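Long-range contacts in adenylation domain (Streptomyces sp., PDB 5N9W), which belongs to the ANL superfamily of adenylation enzymes, pairing a large AMP-binding-enzyme region with a smaller C-terminal domain: residues 345-350 with 363-368; 311-316 with 400-405; 281-286 with 305-310. One frame throughout, in Å; residues are numbered along the deposited sequence.

Contact 1: 345-350 with 363-368; sequences THRIVT and ELWLAG
Val349 sits over the face of the Trp365 indole, and Arg347 runs alongside it, in a regular two-stranded antiparallel beta ladder. Strands 345-349 and 363-367 run 4.6 Å apart at closest approach between their axes, and backbone bonds link Thr345 with Ala367, Arg347 with Trp365 and Val349 with Glu363, two to each pair. The side chains of these six residues share one face of the sheet. There Val349 crosses the indole at about a right angle: CG1 stands 3.5 Å from the centroid of the five-membered ring, only 11° off its normal, a CH-pi contact over the face. The imidazole of His403, from the next strand of the sheet, stacks on the opposite face, so the indole is held between a methyl group and a ring. Arg347 points the same way as Trp365. Its chain bends at the third torsion (chi3 62°), which brings NH1 obliquely to within 3.2 Å of Trp365 CZ3; guanidinium and indole planes are 76° apart, and the ring atom lies at the guanidinium edge, so this is no stack. NH2 of the same group forms a salt bridge with Asp355. On the other face, His346 and Leu364 cross diagonally, with Leu364 CD1 at the imidazole edge, 4.1 Å from His346 CD2. The indole rotation is further fixed from its own strand: Trp365 NE1 donates in the ring plane to Glu363 OE1, 2.9 Å away, meeting that oxygen from above the carboxylate plane.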
ATOM      1  N   THR A 345     -17.371   3.659 -10.773  1.00 29.43           N
ATOM      2  CA  THR A 345     -18.598   2.881 -10.855  1.00 30.50           C
ATOM      3  C   THR A 345     -18.266   1.464 -10.393  1.00 29.66           C
ATOM      4  O   THR A 345     -17.135   1.006 -10.527  1.00 28.45           O
ATOM      5  CB  THR A 345     -19.206   2.889 -12.260  1.00 32.13           C
ATOM      6  OG1 THR A 345     -18.163   2.918 -13.232  1.00 47.97           O
ATOM      7  CG2 THR A 345     -20.057   4.124 -12.456  1.00 32.59           C
ATOM      8  N   HIS A 346     -19.230   0.781  -9.802  1.00 29.97           N
ATOM      9  CA  HIS A 346     -18.925  -0.540  -9.293  1.00 30.32           C
ATOM     10  C   HIS A 346     -20.081  -1.538  -9.391  1.00 31.88           C
ATOM     11  O   HIS A 346     -21.222  -1.191  -9.682  1.00 30.97           O
ATOM     12  CB  HIS A 346     -18.451  -0.441  -7.841  1.00 29.92           C
ATOM     13  CG  HIS A 346     -19.535  -0.077  -6.872  1.00 31.87           C
ATOM     14  ND1 HIS A 346     -20.298   1.062  -6.998  1.00 33.51           N
ATOM     15  CD2 HIS A 346     -19.980  -0.706  -5.759  1.00 31.30           C
ATOM     16  CE1 HIS A 346     -21.170   1.120  -6.005  1.00 33.59           C
ATOM     17  NE2 HIS A 346     -20.999   0.056  -5.243  1.00 31.49           N
ATOM     18  N   ARG A 347     -19.737  -2.802  -9.190  1.00 34.62           N
ATOM     19  CA  ARG A 347     -20.690  -3.887  -9.095  1.00 38.77           C
ATOM     20  C   ARG A 347     -20.197  -4.810  -7.978  1.00 35.87           C
ATOM     21  O   ARG A 347     -19.009  -4.811  -7.656  1.00 37.38           O
ATOM     22  CB  ARG A 347     -20.801  -4.654 -10.415  1.00 37.41           C
ATOM     23  CG  ARG A 347     -21.019  -3.829 -11.666  1.00 38.67           C
ATOM     24  CD  ARG A 347     -21.106  -4.712 -12.904  1.00 41.28           C
ATOM     25  NE  ARG A 347     -22.249  -5.631 -12.837  1.00 54.33           N
ATOM     26  CZ  ARG A 347     -22.194  -6.935 -13.101  1.00 44.15           C
ATOM     27  NH1 ARG A 347     -21.053  -7.498 -13.460  1.00 44.32           N
ATOM     28  NH2 ARG A 347     -23.282  -7.676 -13.010  1.00 45.37           N
ATOM     29  N   ILE A 348     -21.116  -5.559  -7.381  1.00 33.11           N
ATOM     30  CA  ILE A 348     -20.790  -6.655  -6.473  1.00 34.82           C
ATOM     31  C   ILE A 348     -21.301  -7.919  -7.167  1.00 32.53           C
ATOM     32  O   ILE A 348     -22.507  -8.106  -7.269  1.00 30.50           O
ATOM     33  CB  ILE A 348     -21.450  -6.482  -5.073  1.00 35.20           C
ATOM     34  CG1 ILE A 348     -21.428  -5.018  -4.629  1.00 34.56           C
ATOM     35  CG2 ILE A 348     -20.765  -7.328  -4.034  1.00 34.30           C
ATOM     36  CD1 ILE A 348     -22.037  -4.786  -3.257  1.00 36.29           C
ATOM     37  N   VAL A 349     -20.411  -8.761  -7.692  1.00 33.96           N
ATOM     38  CA  VAL A 349     -20.884  -9.828  -8.573  1.00 41.13           C
ATOM     39  C   VAL A 349     -20.839 -11.230  -7.971  1.00 40.19           C
ATOM     40  O   VAL A 349     -19.895 -11.625  -7.286  1.00 34.23           O
ATOM     41  CB  VAL A 349     -20.136  -9.841  -9.921  1.00 39.60           C
ATOM     42  CG1 VAL A 349     -19.891  -8.419 -10.381  1.00 42.15           C
ATOM     43  CG2 VAL A 349     -18.844 -10.611  -9.835  1.00 43.27           C
ATOM     44  N   THR A 350     -21.919 -11.960  -8.233  1.00 40.62           N
ATOM     45  CA  THR A 350     -22.091 -13.317  -7.744  1.00 39.76           C
ATOM     46  C   THR A 350     -21.220 -14.260  -8.565  1.00 41.13           C
ATOM     47  O   THR A 350     -20.637 -13.866  -9.569  1.00 38.23           O
ATOM     48  CB  THR A 350     -23.564 -13.755  -7.811  1.00 39.26           C
ATOM     49  OG1 THR A 350     -23.959 -13.901  -9.175  1.00 44.79           O
ATOM     50  CG2 THR A 350     -24.470 -12.724  -7.152  1.00 40.69           C
ATOM     51  N   GLU A 363     -18.075 -10.453  -5.469  1.00 33.80           N
ATOM     52  CA  GLU A 363     -16.815  -9.875  -5.882  1.00 32.99           C
ATOM     53  C   GLU A 363     -17.016  -8.412  -6.245  1.00 34.84           C
ATOM     54  O   GLU A 363     -17.905  -8.068  -7.026  1.00 33.53           O
ATOM     55  CB  GLU A 363     -16.228 -10.636  -7.069  1.00 32.36           C
ATOM     56  CG  GLU A 363     -14.741 -10.363  -7.280  1.00 34.24           C
ATOM     57  CD  GLU A 363     -14.205 -10.933  -8.569  1.00 30.68           C
ATOM     58  OE1 GLU A 363     -15.002 -11.229  -9.476  1.00 29.92           O
ATOM     59  OE2 GLU A 363     -12.975 -11.063  -8.665  1.00 31.30           O
ATOM     60  N   LEU A 364     -16.188  -7.549  -5.673  1.00 33.81           N
ATOM     61  CA  LEU A 364     -16.262  -6.138  -6.003  1.00 34.09           C
ATOM     62  C   LEU A 364     -15.644  -5.865  -7.373  1.00 32.18           C
ATOM     63  O   LEU A 364     -14.508  -6.253  -7.645  1.00 30.20           O
ATOM     64  CB  LEU A 364     -15.568  -5.302  -4.926  1.00 39.60           C
ATOM     65  CG  LEU A 364     -15.404  -3.800  -5.160  1.00 36.25           C
ATOM     66  CD1 LEU A 364     -16.742  -3.111  -5.332  1.00 36.22           C
ATOM     67  CD2 LEU A 364     -14.648  -3.214  -4.003  1.00 38.35           C
ATOM     68  N   TRP A 365     -16.405  -5.219  -8.248  1.00 32.26           N
ATOM     69  CA  TRP A 365     -15.869  -4.781  -9.529  1.00 37.01           C
ATOM     70  C   TRP A 365     -15.757  -3.254  -9.546  1.00 31.70           C
ATOM     71  O   TRP A 365     -16.625  -2.571  -9.040  1.00 29.33           O
ATOM     72  CB  TRP A 365     -16.742  -5.263 -10.683  1.00 36.18           C
ATOM     73  CG  TRP A 365     -16.620  -6.722 -10.981  1.00 40.40           C
ATOM     74  CD1 TRP A 365     -16.072  -7.687 -10.183  1.00 43.28           C
ATOM     75  CD2 TRP A 365     -17.068  -7.394 -12.170  1.00 41.90           C
ATOM     76  NE1 TRP A 365     -16.155  -8.916 -10.800  1.00 43.56           N
ATOM     77  CE2 TRP A 365     -16.762  -8.761 -12.020  1.00 43.83           C
ATOM     78  CE3 TRP A 365     -17.700  -6.972 -13.341  1.00 42.37           C
ATOM     79  CZ2 TRP A 365     -17.065  -9.703 -13.002  1.00 45.27           C
ATOM     80  CZ3 TRP A 365     -17.995  -7.900 -14.310  1.00 41.52           C
ATOM     81  CH2 TRP A 365     -17.678  -9.250 -14.141  1.00 42.54           C
ATOM     82  N   LEU A 366     -14.680  -2.729 -10.122  1.00 36.22           N
ATOM     83  CA  LEU A 366     -14.438  -1.284 -10.098  1.00 26.02           C
ATOM     84  C   LEU A 366     -14.123  -0.692 -11.477  1.00 26.13           C
ATOM     85  O   LEU A 366     -13.147  -1.054 -12.109  1.00 26.15           O
ATOM     86  CB  LEU A 366     -13.311  -0.969  -9.113  1.00 23.78           C
ATOM     87  CG  LEU A 366     -13.629  -1.163  -7.625  1.00 24.81           C
ATOM     88  CD1 LEU A 366     -12.370  -1.136  -6.789  1.00 21.88           C
ATOM     89  CD2 LEU A 366     -14.637  -0.123  -7.131  1.00 21.96           C
ATOM     90  N   ALA A 367     -14.971   0.221 -11.934  1.00 26.56           N
ATOM     91  CA  ALA A 367     -14.703   0.984 -13.150  1.00 28.69           C
ATOM     92  C   ALA A 367     -14.424   2.477 -12.872  1.00 27.50           C
ATOM     93  O   ALA A 367     -15.007   3.069 -11.977  1.00 26.14           O
ATOM     94  CB  ALA A 367     -15.858   0.860 -14.096  1.00 36.37           C
ATOM     95  N   GLY A 368     -13.547   3.080 -13.664  1.00 26.74           N
ATOM     96  CA  GLY A 368     -13.303   4.499 -13.561  1.00 27.17           C
ATOM     97  C   GLY A 368     -11.909   4.959 -13.934  1.00 24.40           C
ATOM     98  O   GLY A 368     -11.048   4.154 -14.257  1.00 22.60           O
TER

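Contact 2: 311-316 with 400-405; sequences YGITET and RYYHSG
Glu315 covers one face of the Tyr402 phenol ring: its CB lies 3.7 Å from the ring centroid and 16° off the normal, a CH-pi contact displaced toward the rim. Beyond CB the glutamate chain bends (chi2 85°), which carries the carboxylate over the hydroxyl end of the phenol with the two planes only 11° apart. Glu315 OE1 comes to 3.2 Å from Tyr402 OH, while OE2 of the same carboxylate is hydrogen-bonded to the hydroxyl of Tyr375. Ile313 and Thr316 reach the phenol from the same side as Glu315, but obliquely. Ile313 places CD1 3.3 Å from Tyr402 CE2, and Thr316 CG2 is 4.2 Å from Tyr402 CD2. Around this ring Phe386 adds a second aromatic, its plane steeply inclined. Farther along the strand, Ser404 CB sits 3.5 Å from Tyr311 OH, whose hydrogen bond goes to Asp406. The loop has its own brace: Ile313 O accepts Thr316 N at 3.0 Å and, from the same face of the carbonyl plane, Thr316 OG1 at 3.3 Å. A loop that follows a strand is thus packed by side chains against strand 401-405. The sequences YGITET and YHSGD match the A5 and A7 core motifs of adenylation domains, which in relatives lie side by side at the active-site cleft.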
ATOM      1  N   TYR A 311     -10.071   1.176   1.458  1.00 22.31           N
ATOM      2  CA  TYR A 311      -9.788  -0.047   0.767  1.00 23.17           C
ATOM      3  C   TYR A 311      -9.108   0.323  -0.527  1.00 22.38           C
ATOM      4  O   TYR A 311      -9.544   1.228  -1.217  1.00 22.18           O
ATOM      5  CB  TYR A 311     -11.073  -0.842   0.524  1.00 23.91           C
ATOM      6  CG  TYR A 311     -10.932  -1.946  -0.481  1.00 24.21           C
ATOM      7  CD1 TYR A 311     -10.400  -3.175  -0.120  1.00 29.99           C
ATOM      8  CD2 TYR A 311     -11.318  -1.761  -1.799  1.00 25.23           C
ATOM      9  CE1 TYR A 311     -10.265  -4.192  -1.041  1.00 26.12           C
ATOM     10  CE2 TYR A 311     -11.188  -2.777  -2.724  1.00 27.05           C
ATOM     11  CZ  TYR A 311     -10.659  -3.983  -2.333  1.00 26.26           C
ATOM     12  OH  TYR A 311     -10.522  -4.985  -3.248  1.00 27.02           O
ATOM     13  N   GLY A 312      -8.031  -0.360  -0.852  1.00 22.49           N
ATOM     14  CA  GLY A 312      -7.385  -0.110  -2.113  1.00 23.37           C
ATOM     15  C   GLY A 312      -6.631  -1.274  -2.717  1.00 23.81           C
ATOM     16  O   GLY A 312      -6.210  -2.223  -2.041  1.00 25.20           O
ATOM     17  N   ILE A 313      -6.482  -1.196  -4.027  1.00 23.87           N
ATOM     18  CA  ILE A 313      -5.627  -2.102  -4.750  1.00 24.35           C
ATOM     19  C   ILE A 313      -4.746  -1.322  -5.696  1.00 22.87           C
ATOM     20  O   ILE A 313      -5.155  -0.293  -6.234  1.00 22.13           O
ATOM     21  CB  ILE A 313      -6.443  -3.115  -5.529  1.00 27.63           C
ATOM     22  CG1 ILE A 313      -7.844  -2.557  -5.753  1.00 28.22           C
ATOM     23  CG2 ILE A 313      -6.540  -4.407  -4.740  1.00 30.65           C
ATOM     24  CD1 ILE A 313      -8.654  -3.319  -6.757  1.00 26.91           C
ATOM     25  N   THR A 314      -3.535  -1.821  -5.887  1.00 22.08           N
ATOM     26  CA  THR A 314      -2.599  -1.287  -6.856  1.00 22.75           C
ATOM     27  C   THR A 314      -3.265  -1.033  -8.210  1.00 24.57           C
ATOM     28  O   THR A 314      -3.155   0.068  -8.766  1.00 22.00           O
ATOM     29  CB  THR A 314      -1.426  -2.247  -7.013  1.00 23.70           C
ATOM     30  OG1 THR A 314      -1.136  -2.807  -5.730  1.00 34.07           O
ATOM     31  CG2 THR A 314      -0.194  -1.547  -7.527  1.00 23.92           C
ATOM     32  N   GLU A 315      -4.023  -2.025  -8.691  1.00 21.23           N
ATOM     33  CA  GLU A 315      -4.640  -1.970 -10.009  1.00 19.98           C
ATOM     34  C   GLU A 315      -5.655  -0.851 -10.187  1.00 18.83           C
ATOM     35  O   GLU A 315      -6.084  -0.592 -11.293  1.00 19.37           O
ATOM     36  CB  GLU A 315      -5.308  -3.324 -10.332  1.00 24.28           C
ATOM     37  CG  GLU A 315      -4.331  -4.496 -10.523  1.00 21.65           C
ATOM     38  CD  GLU A 315      -3.923  -5.183  -9.222  1.00 22.10           C
ATOM     39  OE1 GLU A 315      -4.401  -4.811  -8.133  1.00 22.31           O
ATOM     40  OE2 GLU A 315      -3.111  -6.119  -9.294  1.00 32.05           O
ATOM     41  N   THR A 316      -6.030  -0.172  -9.110  1.00 21.19           N
ATOM     42  CA  THR A 316      -6.951   0.963  -9.196  1.00 17.68           C
ATOM     43  C   THR A 316      -6.393   2.215  -8.480  1.00 17.80           C
ATOM     44  O   THR A 316      -7.138   3.008  -7.897  1.00 17.71           O
ATOM     45  CB  THR A 316      -8.342   0.608  -8.619  1.00 17.54           C
ATOM     46  OG1 THR A 316      -8.228   0.224  -7.249  1.00 19.98           O
ATOM     47  CG2 THR A 316      -8.975  -0.531  -9.377  1.00 18.04           C
ATOM     48  N   ARG A 400     -15.341  -0.386 -18.090  1.00 41.60           N
ATOM     49  CA  ARG A 400     -14.322  -1.402 -18.084  1.00 36.68           C
ATOM     50  C   ARG A 400     -14.004  -1.698 -16.635  1.00 34.17           C
ATOM     51  O   ARG A 400     -13.553  -0.829 -15.911  1.00 38.41           O
ATOM     52  CB  ARG A 400     -13.107  -0.921 -18.846  1.00 37.99           C
ATOM     53  CG  ARG A 400     -12.016  -1.910 -18.960  1.00 36.19           C
ATOM     54  CD  ARG A 400     -10.950  -1.290 -19.784  1.00 40.65           C
ATOM     55  NE  ARG A 400      -9.687  -1.977 -19.609  1.00 42.54           N
ATOM     56  CZ  ARG A 400      -8.761  -1.613 -18.731  1.00 41.25           C
ATOM     57  NH1 ARG A 400      -8.944  -0.552 -17.950  1.00 40.53           N
ATOM     58  NH2 ARG A 400      -7.643  -2.308 -18.650  1.00 42.87           N
ATOM     59  N   TYR A 401     -14.269  -2.920 -16.206  1.00 34.65           N
ATOM     60  CA  TYR A 401     -14.195  -3.269 -14.801  1.00 30.02           C
ATOM     61  C   TYR A 401     -12.891  -3.963 -14.475  1.00 32.07           C
ATOM     62  O   TYR A 401     -12.332  -4.645 -15.322  1.00 38.97           O
ATOM     63  CB  TYR A 401     -15.377  -4.156 -14.427  1.00 29.46           C
ATOM     64  CG  TYR A 401     -16.684  -3.412 -14.358  1.00 35.24           C
ATOM     65  CD1 TYR A 401     -17.024  -2.694 -13.223  1.00 32.20           C
ATOM     66  CD2 TYR A 401     -17.575  -3.417 -15.423  1.00 35.15           C
ATOM     67  CE1 TYR A 401     -18.201  -2.004 -13.139  1.00 27.99           C
ATOM     68  CE2 TYR A 401     -18.774  -2.734 -15.344  1.00 32.68           C
ATOM     69  CZ  TYR A 401     -19.078  -2.021 -14.197  1.00 38.01           C
ATOM     70  OH  TYR A 401     -20.267  -1.316 -14.102  1.00 34.44           O
ATOM     71  N   TYR A 402     -12.380  -3.752 -13.267  1.00 31.64           N
ATOM     72  CA  TYR A 402     -11.325  -4.604 -12.749  1.00 26.43           C
ATOM     73  C   TYR A 402     -11.938  -5.502 -11.690  1.00 30.57           C
ATOM     74  O   TYR A 402     -12.781  -5.059 -10.892  1.00 27.63           O
ATOM     75  CB  TYR A 402     -10.168  -3.797 -12.171  1.00 21.68           C
ATOM     76  CG  TYR A 402      -9.204  -4.640 -11.373  1.00 21.09           C
ATOM     77  CD1 TYR A 402      -8.207  -5.394 -11.997  1.00 18.30           C
ATOM     78  CD2 TYR A 402      -9.301  -4.688  -9.997  1.00 18.32           C
ATOM     79  CE1 TYR A 402      -7.346  -6.159 -11.263  1.00 20.25           C
ATOM     80  CE2 TYR A 402      -8.465  -5.429  -9.263  1.00 17.55           C
ATOM     81  CZ  TYR A 402      -7.483  -6.167  -9.875  1.00 29.72           C
ATOM     82  OH  TYR A 402      -6.656  -6.903  -9.056  1.00 26.61           O
ATOM     83  N   HIS A 403     -11.516  -6.760 -11.697  1.00 28.34           N
ATOM     84  CA  HIS A 403     -12.016  -7.764 -10.782  1.00 30.41           C
ATOM     85  C   HIS A 403     -11.076  -7.891  -9.601  1.00 29.90           C
ATOM     86  O   HIS A 403     -10.012  -8.505  -9.705  1.00 28.29           O
ATOM     87  CB  HIS A 403     -12.150  -9.128 -11.477  1.00 37.71           C
ATOM     88  CG  HIS A 403     -13.022  -9.120 -12.689  1.00 32.50           C
ATOM     89  ND1 HIS A 403     -13.215  -8.001 -13.465  1.00 40.16           N
ATOM     90  CD2 HIS A 403     -13.748 -10.103 -13.265  1.00 32.96           C
ATOM     91  CE1 HIS A 403     -14.031  -8.289 -14.460  1.00 35.28           C
ATOM     92  NE2 HIS A 403     -14.364  -9.561 -14.364  1.00 34.79           N
ATOM     93  N   SER A 404     -11.483  -7.319  -8.479  1.00 31.25           N
ATOM     94  CA  SER A 404     -10.683  -7.314  -7.260  1.00 33.32           C
ATOM     95  C   SER A 404     -10.257  -8.694  -6.761  1.00 34.48           C
ATOM     96  O   SER A 404      -9.157  -8.860  -6.250  1.00 35.22           O
ATOM     97  CB  SER A 404     -11.464  -6.605  -6.152  1.00 33.77           C
ATOM     98  OG  SER A 404     -12.859  -6.782  -6.356  1.00 39.27           O
ATOM     99  N   GLY A 405     -11.139  -9.675  -6.883  1.00 36.13           N
ATOM    100  CA  GLY A 405     -10.905 -10.954  -6.246  1.00 35.83           C
ATOM    101  C   GLY A 405     -11.125 -10.832  -4.749  1.00 38.68           C
ATOM    102  O   GLY A 405     -10.636 -11.654  -3.970  1.00 40.99           O
TER

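Contact 3: 281-286 with 305-310; sequences VVFGGE and PHLINM
Val281 CG2 touches two side chains of the neighbouring strand, 3.7 Å from Leu307 CD1 and 3.9 Å from Pro305 CG, with all three side chains pointing the same way. On that face Phe283 follows: Leu307 CG lies at the edge of its ring, 3.8 Å from CE2, and the two side chains meet at a slant. With CG set anti to the carbonyl carbon (chi1 -73°), the phenyl group turns back along its strand toward Leu307. Asn309 OD1 approaches Phe283 CB, whereas the amide nitrogen ND2 of that asparagine is hydrogen-bonded to Val336 O, which fixes the orientation of the group. On the opposite face, Val282 packs beside Ile308, and its CG1 comes 4.0 Å from Met310 SD.

The backbones that carry these side chains run parallel, 15° apart in direction, in a register of Val281 with Leu307, Val282 with Ile308 and Phe283 with Asn309. Val281 N donates to His306 O and Ile308 N returns to Val281 O at 3.0 Å; Phe283 N then donates to Ile308 O at 2.9 Å. A longer bond, Met310 N to Phe283 O at 3.3 Å, continues the ladder just past the strand ends.

The next shell holds this pair in place. Phe261 of helix 258-271 touches Val281 and meets the Phe283 ring edge-to-face, while Val293 and Trp296 of helix 290-300 pack on Leu307. Backbone bonds from Val282 to Leu254 and Gln256 extend the sheet on the far side of strand 281-283. Strand 280-283, helix 290-300 and strand 306-309 together form a beta-alpha-beta crossover, whose two parallel strands are joined here within the AMP-binding-enzyme region.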
ATOM      1  N   VAL A 281      -5.368   9.908  10.525  1.00 20.06           N
ATOM      2  CA  VAL A 281      -4.685   8.637  10.323  1.00 18.67           C
ATOM      3  C   VAL A 281      -5.458   7.910   9.232  1.00 17.80           C
ATOM      4  O   VAL A 281      -6.674   7.781   9.313  1.00 16.55           O
ATOM      5  CB  VAL A 281      -4.607   7.788  11.577  1.00 19.25           C
ATOM      6  CG1 VAL A 281      -3.599   6.693  11.377  1.00 19.62           C
ATOM      7  CG2 VAL A 281      -4.201   8.633  12.744  1.00 19.08           C
ATOM      8  N   VAL A 282      -4.750   7.493   8.189  1.00 17.16           N
ATOM      9  CA  VAL A 282      -5.364   6.814   7.051  1.00 17.04           C
ATOM     10  C   VAL A 282      -4.825   5.384   6.949  1.00 16.58           C
ATOM     11  O   VAL A 282      -3.631   5.150   7.118  1.00 15.09           O
ATOM     12  CB  VAL A 282      -5.116   7.592   5.749  1.00 16.95           C
ATOM     13  CG1 VAL A 282      -5.451   6.760   4.545  1.00 17.47           C
ATOM     14  CG2 VAL A 282      -5.940   8.861   5.744  1.00 16.96           C
ATOM     15  N   PHE A 283      -5.717   4.429   6.712  1.00 17.46           N
ATOM     16  CA  PHE A 283      -5.377   3.016   6.841  1.00 17.24           C
ATOM     17  C   PHE A 283      -5.317   2.333   5.494  1.00 17.73           C
ATOM     18  O   PHE A 283      -6.294   2.346   4.778  1.00 26.50           O
ATOM     19  CB  PHE A 283      -6.392   2.314   7.735  1.00 16.75           C
ATOM     20  CG  PHE A 283      -6.253   2.649   9.177  1.00 16.58           C
ATOM     21  CD1 PHE A 283      -5.195   2.163   9.907  1.00 19.56           C
ATOM     22  CD2 PHE A 283      -7.185   3.456   9.808  1.00 22.27           C
ATOM     23  CE1 PHE A 283      -5.063   2.461  11.252  1.00 21.34           C
ATOM     24  CE2 PHE A 283      -7.061   3.766  11.145  1.00 22.51           C
ATOM     25  CZ  PHE A 283      -5.995   3.263  11.867  1.00 24.83           C
ATOM     26  N   GLY A 284      -4.173   1.766   5.135  1.00 19.19           N
ATOM     27  CA  GLY A 284      -4.079   1.014   3.899  1.00 21.23           C
ATOM     28  C   GLY A 284      -3.501  -0.356   4.177  1.00 22.33           C
ATOM     29  O   GLY A 284      -3.272  -0.695   5.322  1.00 22.25           O
ATOM     30  N   GLY A 285      -3.253  -1.141   3.140  1.00 25.51           N
ATOM     31  CA  GLY A 285      -2.656  -2.457   3.317  1.00 31.21           C
ATOM     32  C   GLY A 285      -3.673  -3.538   3.638  1.00 30.39           C
ATOM     33  O   GLY A 285      -4.643  -3.712   2.925  1.00 32.62           O
ATOM     34  N   GLU A 286      -3.463  -4.255   4.731  1.00 37.73           N
ATOM     35  CA  GLU A 286      -4.348  -5.351   5.111  1.00 36.01           C
ATOM     36  C   GLU A 286      -5.717  -4.842   5.569  1.00 37.85           C
ATOM     37  O   GLU A 286      -5.894  -3.654   5.804  1.00 39.75           O
ATOM     38  CB  GLU A 286      -3.705  -6.185   6.213  1.00 37.11           C
ATOM     39  CG  GLU A 286      -2.190  -6.200   6.158  1.00 40.11           C
ATOM     40  CD  GLU A 286      -1.538  -5.694   7.439  1.00 43.72           C
ATOM     41  OE1 GLU A 286      -2.050  -6.006   8.526  1.00 44.05           O
ATOM     42  OE2 GLU A 286      -0.508  -4.992   7.363  1.00 46.63           O
ATOM     43  N   PRO A 305      -7.302  12.599  16.123  1.00 30.24           N
ATOM     44  CA  PRO A 305      -7.459  12.704  14.668  1.00 29.07           C
ATOM     45  C   PRO A 305      -8.653  11.939  14.117  1.00 28.21           C
ATOM     46  O   PRO A 305      -9.269  11.166  14.835  1.00 27.20           O
ATOM     47  CB  PRO A 305      -6.167  12.087  14.143  1.00 30.30           C
ATOM     48  CG  PRO A 305      -5.747  11.150  15.217  1.00 29.96           C
ATOM     49  CD  PRO A 305      -6.089  11.848  16.479  1.00 30.07           C
ATOM     50  N   HIS A 306      -8.996  12.189  12.861  1.00 28.46           N
ATOM     51  CA  HIS A 306      -9.965  11.355  12.163  1.00 27.94           C
ATOM     52  C   HIS A 306      -9.278  10.059  11.805  1.00 26.78           C
ATOM     53  O   HIS A 306      -8.142  10.075  11.341  1.00 24.00           O
ATOM     54  CB  HIS A 306     -10.490  12.020  10.888  1.00 29.01           C
ATOM     55  CG  HIS A 306     -11.516  13.082  11.115  1.00 34.67           C
ATOM     56  ND1 HIS A 306     -11.806  13.594  12.361  1.00 38.43           N
ATOM     57  CD2 HIS A 306     -12.322  13.733  10.242  1.00 32.24           C
ATOM     58  CE1 HIS A 306     -12.747  14.512  12.247  1.00 39.39           C
ATOM     59  NE2 HIS A 306     -13.075  14.616  10.971  1.00 37.05           N
ATOM     60  N   LEU A 307      -9.961   8.945  12.049  1.00 27.63           N
ATOM     61  CA  LEU A 307      -9.500   7.631  11.599  1.00 24.67           C
ATOM     62  C   LEU A 307     -10.279   7.242  10.359  1.00 22.77           C
ATOM     63  O   LEU A 307     -11.504   7.164  10.378  1.00 20.37           O
ATOM     64  CB  LEU A 307      -9.660   6.578  12.689  1.00 25.05           C
ATOM     65  CG  LEU A 307      -8.465   6.305  13.603  1.00 25.62           C
ATOM     66  CD1 LEU A 307      -7.607   7.517  13.824  1.00 25.69           C
ATOM     67  CD2 LEU A 307      -8.940   5.778  14.935  1.00 26.24           C
ATOM     68  N   ILE A 308      -9.553   7.018   9.274  1.00 22.71           N
ATOM     69  CA  ILE A 308     -10.163   6.758   7.986  1.00 22.73           C
ATOM     70  C   ILE A 308      -9.611   5.489   7.361  1.00 24.99           C
ATOM     71  O   ILE A 308      -8.389   5.335   7.153  1.00 23.18           O
ATOM     72  CB  ILE A 308      -9.947   7.937   7.018  1.00 24.61           C
ATOM     73  CG1 ILE A 308     -10.889   9.071   7.376  1.00 23.80           C
ATOM     74  CG2 ILE A 308     -10.180   7.507   5.580  1.00 23.03           C
ATOM     75  CD1 ILE A 308     -10.192  10.166   7.961  1.00 27.29           C
ATOM     76  N   ASN A 309     -10.532   4.582   7.069  1.00 24.00           N
ATOM     77  CA  ASN A 309     -10.218   3.347   6.393  1.00 21.41           C
ATOM     78  C   ASN A 309     -10.385   3.545   4.915  1.00 21.07           C
ATOM     79  O   ASN A 309     -11.380   4.109   4.467  1.00 20.85           O
ATOM     80  CB  ASN A 309     -11.121   2.215   6.872  1.00 21.21           C
ATOM     81  CG  ASN A 309     -10.594   0.850   6.488  1.00 21.42           C
ATOM     82  OD1 ASN A 309      -9.411   0.673   6.259  1.00 20.13           O
ATOM     83  ND2 ASN A 309     -11.472  -0.118   6.425  1.00 23.02           N
ATOM     84  N   MET A 310      -9.407   3.083   4.157  1.00 20.96           N
ATOM     85  CA  MET A 310      -9.482   3.141   2.723  1.00 22.58           C
ATOM     86  C   MET A 310      -9.132   1.768   2.178  1.00 22.82           C
ATOM     87  O   MET A 310      -8.062   1.232   2.438  1.00 22.73           O
ATOM     88  CB  MET A 310      -8.551   4.220   2.162  1.00 23.62           C
ATOM     89  CG  MET A 310      -8.884   5.651   2.637  1.00 23.30           C
ATOM     90  SD  MET A 310      -8.151   6.928   1.606  1.00 26.72           S
ATOM     91  CE  MET A 310      -9.439   7.216   0.405  1.00 22.69           C
TER

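All three contacts reach one mixed, branched sheet. Contacts 1 and 2 are close neighbours, with centres 9 Å apart: strands 362-367 and 401-410 lie side by side, and Leu366 O is 3.0 Å from Tyr402 N, a probable hydrogen bond. Along the chain, contact 1 is nested inside the loop that contact 2 closes. Contact 3 closes before either opens; its segment 305-310 runs directly into 311-316, yet contacts 2 and 3 have centres 18 Å apart. Contacts 1 and 3 are separate, 22 Å between centres and about 10 Å between nearest atoms. A bound acetate ion, probably from the crystallisation liquor, lies about 4 Å from the His306 side chain.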